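PDB 2HZG: mandelate racemase/muconate lactonizing enzyme/Enolase superfamily, which belongs to the enolase superfamily, pairing an enolase-type N-terminal domain with a TIM-barrel domain, and holds a sodium ion in the barrel. Local coordinates for residues P136-T149 and A156-P170. Numbering follows the deposited sequence.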
loop_
_atom_site.group_PDB
_atom_site.type_symbol
_atom_site.label_atom_id
_atom_site.label_comp_id
_atom_site.label_asym_id
_atom_site.label_seq_id
_atom_site.Cartn_x
_atom_site.Cartn_y
_atom_site.Cartn_z
ATOM N N PRO A 136 -13.828 -25.478 10.027
ATOM C CA PRO A 136 -12.581 -25.184 9.310
ATOM C C PRO A 136 -12.556 -25.839 7.925
ATOM O O PRO A 136 -12.900 -27.025 7.783
ATOM C CB PRO A 136 -11.492 -25.789 10.215
ATOM C CG PRO A 136 -12.202 -26.952 10.918
ATOM C CD PRO A 136 -13.646 -26.502 11.078
ATOM N N TYR A 137 -12.187 -25.067 6.906
ATOM C CA TYR A 137 -11.919 -25.671 5.614
ATOM C C TYR A 137 -10.418 -25.827 5.491
ATOM O O TYR A 137 -9.665 -24.978 5.965
ATOM C CB TYR A 137 -12.561 -24.875 4.475
ATOM C CG TYR A 137 -11.966 -23.505 4.135
ATOM C CD1 TYR A 137 -10.763 -23.391 3.412
ATOM C CD2 TYR A 137 -12.644 -22.338 4.469
ATOM C CE1 TYR A 137 -10.236 -22.111 3.070
ATOM C CE2 TYR A 137 -12.143 -21.059 4.104
ATOM C CZ TYR A 137 -10.933 -20.972 3.418
ATOM O OH TYR A 137 -10.423 -19.746 3.078
ATOM N N ALA A 138 -9.984 -26.943 4.915
ATOM C CA ALA A 138 -8.576 -27.221 4.753
ATOM C C ALA A 138 -8.036 -26.338 3.648
ATOM O O ALA A 138 -8.508 -26.406 2.510
ATOM C CB ALA A 138 -8.344 -28.729 4.425
ATOM N N SER A 139 -7.046 -25.507 3.972
ATOM C CA SER A 139 -6.545 -24.565 3.001
ATOM C C SER A 139 -5.206 -25.025 2.466
ATOM O O SER A 139 -4.237 -25.127 3.210
ATOM C CB SER A 139 -6.466 -23.139 3.579
ATOM O OG SER A 139 -6.333 -22.221 2.514
ATOM N N LEU A 140 -5.170 -25.285 1.163
ATOM C CA LEU A 140 -4.075 -26.014 0.544
ATOM C C LEU A 140 -3.619 -25.357 -0.746
ATOM O O LEU A 140 -4.329 -24.553 -1.315
ATOM C CB LEU A 140 -4.525 -27.469 0.238
ATOM C CG LEU A 140 -4.837 -28.345 1.451
ATOM C CD1 LEU A 140 -5.514 -29.643 1.011
ATOM C CD2 LEU A 140 -3.550 -28.628 2.220
ATOM N N LEU A 141 -2.443 -25.726 -1.232
ATOM C CA LEU A 141 -2.044 -25.275 -2.558
ATOM C C LEU A 141 -2.380 -26.352 -3.595
ATOM O O LEU A 141 -2.275 -27.552 -3.323
ATOM C CB LEU A 141 -0.565 -24.934 -2.584
ATOM C CG LEU A 141 -0.134 -23.810 -1.624
ATOM C CD1 LEU A 141 1.358 -23.670 -1.632
ATOM C CD2 LEU A 141 -0.816 -22.455 -1.925
ATOM N N PHE A 142 -2.794 -25.925 -4.777
ATOM C CA PHE A 142 -2.835 -26.829 -5.924
ATOM C C PHE A 142 -1.487 -27.524 -6.116
ATOM O O PHE A 142 -0.440 -26.874 -6.060
ATOM C CB PHE A 142 -3.175 -26.065 -7.217
ATOM C CG PHE A 142 -4.633 -25.781 -7.388
ATOM C CD1 PHE A 142 -5.515 -26.808 -7.740
ATOM C CD2 PHE A 142 -5.130 -24.481 -7.223
ATOM C CE1 PHE A 142 -6.864 -26.569 -7.902
ATOM C CE2 PHE A 142 -6.483 -24.220 -7.407
ATOM C CZ PHE A 142 -7.362 -25.272 -7.739
ATOM N N GLY A 143 -1.521 -28.845 -6.348
ATOM C CA GLY A 143 -0.336 -29.588 -6.749
ATOM C C GLY A 143 0.101 -29.167 -8.137
ATOM O O GLY A 143 -0.668 -28.555 -8.878
ATOM N N ASP A 144 1.337 -29.486 -8.493
ATOM C CA ASP A 144 1.865 -29.176 -9.814
ATOM C C ASP A 144 1.199 -30.011 -10.912
ATOM O O ASP A 144 1.255 -29.645 -12.087
ATOM C CB ASP A 144 3.393 -29.343 -9.842
ATOM C CG ASP A 144 4.118 -28.296 -8.971
ATOM O OD1 ASP A 144 3.452 -27.353 -8.471
ATOM O OD2 ASP A 144 5.357 -28.412 -8.794
ATOM N N THR A 145 0.562 -31.119 -10.532
ATOM C CA THR A 145 -0.181 -31.939 -11.491
ATOM C C THR A 145 -1.537 -32.178 -10.864
ATOM O O THR A 145 -1.680 -32.055 -9.640
ATOM C CB THR A 145 0.505 -33.312 -11.758
ATOM O OG1 THR A 145 0.573 -34.039 -10.532
ATOM C CG2 THR A 145 1.933 -33.141 -12.314
ATOM N N PRO A 146 -2.550 -32.484 -11.689
ATOM C CA PRO A 146 -3.862 -32.811 -11.152
ATOM C C PRO A 146 -3.906 -33.980 -10.159
ATOM O O PRO A 146 -4.687 -33.927 -9.205
ATOM C CB PRO A 146 -4.673 -33.124 -12.415
ATOM C CG PRO A 146 -4.036 -32.285 -13.456
ATOM C CD PRO A 146 -2.580 -32.445 -13.164
ATOM N N GLN A 147 -3.117 -35.032 -10.388
ATOM C CA GLN A 147 -3.141 -36.157 -9.463
ATOM C C GLN A 147 -2.653 -35.740 -8.051
ATOM O O GLN A 147 -3.223 -36.170 -7.041
ATOM C CB GLN A 147 -2.306 -37.337 -9.981
ATOM C CG GLN A 147 -2.450 -38.586 -9.101
ATOM C CD GLN A 147 -3.825 -39.207 -9.233
ATOM O OE1 GLN A 147 -4.442 -39.140 -10.309
ATOM N NE2 GLN A 147 -4.321 -39.820 -8.147
ATOM N N GLU A 148 -1.614 -34.910 -7.989
ATOM C CA GLU A 148 -1.156 -34.375 -6.693
ATOM C C GLU A 148 -2.301 -33.640 -5.974
ATOM O O GLU A 148 -2.550 -33.865 -4.794
ATOM C CB GLU A 148 0.077 -33.486 -6.893
ATOM C CG GLU A 148 1.303 -34.344 -7.252
ATOM C CD GLU A 148 2.540 -33.556 -7.679
ATOM O OE1 GLU A 148 3.522 -33.547 -6.899
ATOM O OE2 GLU A 148 2.549 -32.980 -8.795
ATOM N N THR A 149 -3.029 -32.799 -6.709
ATOM C CA THR A 149 -4.197 -32.082 -6.170
ATOM C C THR A 149 -5.266 -33.051 -5.673
ATOM O O THR A 149 -5.774 -32.890 -4.572
ATOM C CB THR A 149 -4.779 -31.112 -7.230
ATOM O OG1 THR A 149 -3.814 -30.092 -7.482
ATOM C CG2 THR A 149 -6.094 -30.471 -6.773
ATOM N N ALA A 156 -7.067 -34.566 2.886
ATOM C CA ALA A 156 -7.891 -33.661 3.685
ATOM C C ALA A 156 -9.236 -34.285 4.116
ATOM O O ALA A 156 -9.613 -34.196 5.297
ATOM C CB ALA A 156 -8.097 -32.292 2.968
ATOM N N ARG A 157 -9.963 -34.893 3.175
ATOM C CA ARG A 157 -11.219 -35.579 3.511
ATOM C C ARG A 157 -10.968 -36.664 4.566
ATOM O O ARG A 157 -11.654 -36.706 5.587
ATOM C CB ARG A 157 -11.960 -36.143 2.272
ATOM C CG ARG A 157 -13.012 -37.227 2.620
ATOM C CD ARG A 157 -14.303 -37.226 1.776
ATOM N NE ARG A 157 -14.210 -38.039 0.557
ATOM C CZ ARG A 157 -15.246 -38.600 -0.073
ATOM N NH1 ARG A 157 -16.483 -38.470 0.393
ATOM N NH2 ARG A 157 -15.046 -39.307 -1.179
ATOM N N ARG A 158 -9.962 -37.506 4.335
ATOM C CA ARG A 158 -9.623 -38.575 5.291
ATOM C C ARG A 158 -9.170 -38.068 6.670
ATOM O O ARG A 158 -9.351 -38.760 7.674
ATOM C CB ARG A 158 -8.585 -39.520 4.679
ATOM C CG ARG A 158 -9.184 -40.362 3.539
ATOM C CD ARG A 158 -8.132 -41.039 2.666
ATOM N NE ARG A 158 -7.402 -42.098 3.371
ATOM C CZ ARG A 158 -7.816 -43.363 3.480
ATOM N NH1 ARG A 158 -8.971 -43.752 2.936
ATOM N NH2 ARG A 158 -7.071 -44.247 4.139
ATOM N N ASP A 159 -8.596 -36.863 6.718
ATOM C CA ASP A 159 -8.276 -36.208 7.992
ATOM C C ASP A 159 -9.510 -35.648 8.682
ATOM O O ASP A 159 -9.429 -35.177 9.809
ATOM C CB ASP A 159 -7.244 -35.086 7.804
ATOM C CG ASP A 159 -5.849 -35.610 7.518
ATOM O OD1 ASP A 159 -5.568 -36.817 7.741
ATOM O OD2 ASP A 159 -5.012 -34.799 7.062
ATOM N N GLY A 160 -10.645 -35.672 8.004
ATOM C CA GLY A 160 -11.880 -35.213 8.604
ATOM C C GLY A 160 -12.387 -33.853 8.162
ATOM O O GLY A 160 -13.409 -33.384 8.654
ATOM N N PHE A 161 -11.687 -33.206 7.238
ATOM C CA PHE A 161 -12.191 -31.948 6.689
ATOM C C PHE A 161 -13.394 -32.189 5.807
ATOM O O PHE A 161 -13.374 -33.063 4.931
ATOM C CB PHE A 161 -11.114 -31.224 5.885
ATOM C CG PHE A 161 -10.014 -30.660 6.720
ATOM C CD1 PHE A 161 -10.198 -29.449 7.414
ATOM C CD2 PHE A 161 -8.788 -31.320 6.812
ATOM C CE1 PHE A 161 -9.195 -28.913 8.187
ATOM C CE2 PHE A 161 -7.751 -30.777 7.587
ATOM C CZ PHE A 161 -7.963 -29.568 8.281
ATOM N N ALA A 162 -14.429 -31.394 6.037
ATOM C CA ALA A 162 -15.647 -31.405 5.247
ATOM C C ALA A 162 -15.624 -30.357 4.120
ATOM O O ALA A 162 -16.589 -30.235 3.349
ATOM C CB ALA A 162 -16.833 -31.144 6.154
ATOM N N ALA A 163 -14.545 -29.582 4.049
ATOM C CA ALA A 163 -14.423 -28.513 3.065
ATOM C C ALA A 163 -12.952 -28.298 2.771
ATOM O O ALA A 163 -12.112 -28.445 3.666
ATOM C CB ALA A 163 -15.090 -27.225 3.555
ATOM N N VAL A 164 -12.628 -28.023 1.505
ATOM C CA VAL A 164 -11.239 -27.826 1.068
ATOM C C VAL A 164 -11.157 -26.641 0.097
ATOM O O VAL A 164 -12.058 -26.443 -0.732
ATOM C CB VAL A 164 -10.633 -29.094 0.380
ATOM C CG1 VAL A 164 -9.211 -28.834 -0.096
ATOM C CG2 VAL A 164 -10.641 -30.317 1.318
ATOM N N LYS A 165 -10.077 -25.865 0.210
ATOM C CA LYS A 165 -9.760 -24.819 -0.761
ATOM C C LYS A 165 -8.395 -25.132 -1.342
ATOM O O LYS A 165 -7.487 -25.509 -0.615
ATOM C CB LYS A 165 -9.734 -23.434 -0.107
ATOM C CG LYS A 165 -9.548 -22.295 -1.122
ATOM C CD LYS A 165 -9.688 -20.949 -0.450
ATOM C CE LYS A 165 -8.384 -20.494 0.189
ATOM N NZ LYS A 165 -8.561 -19.175 0.881
ATOM N N PHE A 166 -8.258 -25.024 -2.655
ATOM C CA PHE A 166 -6.947 -25.041 -3.278
ATOM C C PHE A 166 -6.639 -23.668 -3.854
ATOM O O PHE A 166 -7.510 -23.015 -4.415
ATOM C CB PHE A 166 -6.876 -26.088 -4.384
ATOM C CG PHE A 166 -6.860 -27.486 -3.874
ATOM C CD1 PHE A 166 -5.669 -28.064 -3.487
ATOM C CD2 PHE A 166 -8.047 -28.201 -3.719
ATOM C CE1 PHE A 166 -5.638 -29.343 -2.993
ATOM C CE2 PHE A 166 -8.014 -29.493 -3.223
ATOM C CZ PHE A 166 -6.815 -30.049 -2.849
ATOM N N GLY A 167 -5.387 -23.255 -3.736
ATOM C CA GLY A 167 -4.987 -21.947 -4.214
ATOM C C GLY A 167 -3.707 -22.054 -4.971
ATOM O O GLY A 167 -2.944 -23.000 -4.767
ATOM N N TRP A 168 -3.482 -21.096 -5.864
ATOM C CA TRP A 168 -2.153 -20.851 -6.419
ATOM C C TRP A 168 -1.587 -22.093 -7.141
ATOM O O TRP A 168 -2.307 -22.756 -7.907
ATOM C CB TRP A 168 -1.192 -20.362 -5.316
ATOM C CG TRP A 168 -1.671 -19.145 -4.524
ATOM C CD1 TRP A 168 -2.498 -19.146 -3.421
ATOM C CD2 TRP A 168 -1.324 -17.776 -4.757
ATOM N NE1 TRP A 168 -2.692 -17.862 -2.971
ATOM C CE2 TRP A 168 -1.974 -17.002 -3.761
ATOM C CE3 TRP A 168 -0.519 -17.124 -5.699
ATOM C CZ2 TRP A 168 -1.848 -15.605 -3.693
ATOM C CZ3 TRP A 168 -0.385 -15.727 -5.620
ATOM C CH2 TRP A 168 -1.047 -14.992 -4.628
ATOM N N GLY A 169 -0.317 -22.407 -6.897
ATOM C CA GLY A 169 0.367 -23.427 -7.709
ATOM C C GLY A 169 0.236 -23.008 -9.170
ATOM O O GLY A 169 0.436 -21.838 -9.503
ATOM N N PRO A 170 -0.097 -23.964 -10.069
ATOM C CA PRO A 170 -0.223 -23.589 -11.495
ATOM C C PRO A 170 -1.565 -23.006 -11.935
ATOM O O PRO A 170 -1.749 -22.752 -13.135
ATOM C CB PRO A 170 0.025 -24.912 -12.223
ATOM C CG PRO A 170 -0.435 -25.977 -11.253
ATOM C CD PRO A 170 -0.284 -25.413 -9.843
HETATM O O HOH W 1 -14.183 -29.278 8.230
#
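CG of Tyr-137 is set between its backbone N and carbonyl carbon (chi1 70°), and Lys-165 is extended until it bends at chi3 (84°). The lysine chain therefore crosses the phenol at a slant, Lys-165 CB 3.5 Å from Tyr-137 CE1. At its end, Lys-165 NZ donates to Tyr-137 OH at 2.9 Å. Lys-165 NZ also makes salt bridges to Glu-227, a sodium ligand, and to Glu-329, which is also hydrogen-bonded to Ser-139 OG. On the other face of the sheet, Ala-138 CB sits over the centre of the Phe-161 ring, 3.4 Å from its centroid. Phe-166 is used twice: its CB stands over the face of the Phe-142 ring, and a face of its own ring takes Thr-149 CG2, 3.9 Å from the centroid. Between the two layers of side chains, the strands run parallel, joined by five backbone bonds from Ala-138 N to Ala-163 O (2.9 Å) through to Phe-142 N to Gly-167 O (2.9 Å). Helix 146-158 makes the beta-alpha-beta crossover between strands 135-141 and 163-167 of the TIM barrel; strands 327-331 and 195-199 flank the pair, and helix 176-190 packs against Phe-142 and Phe-166.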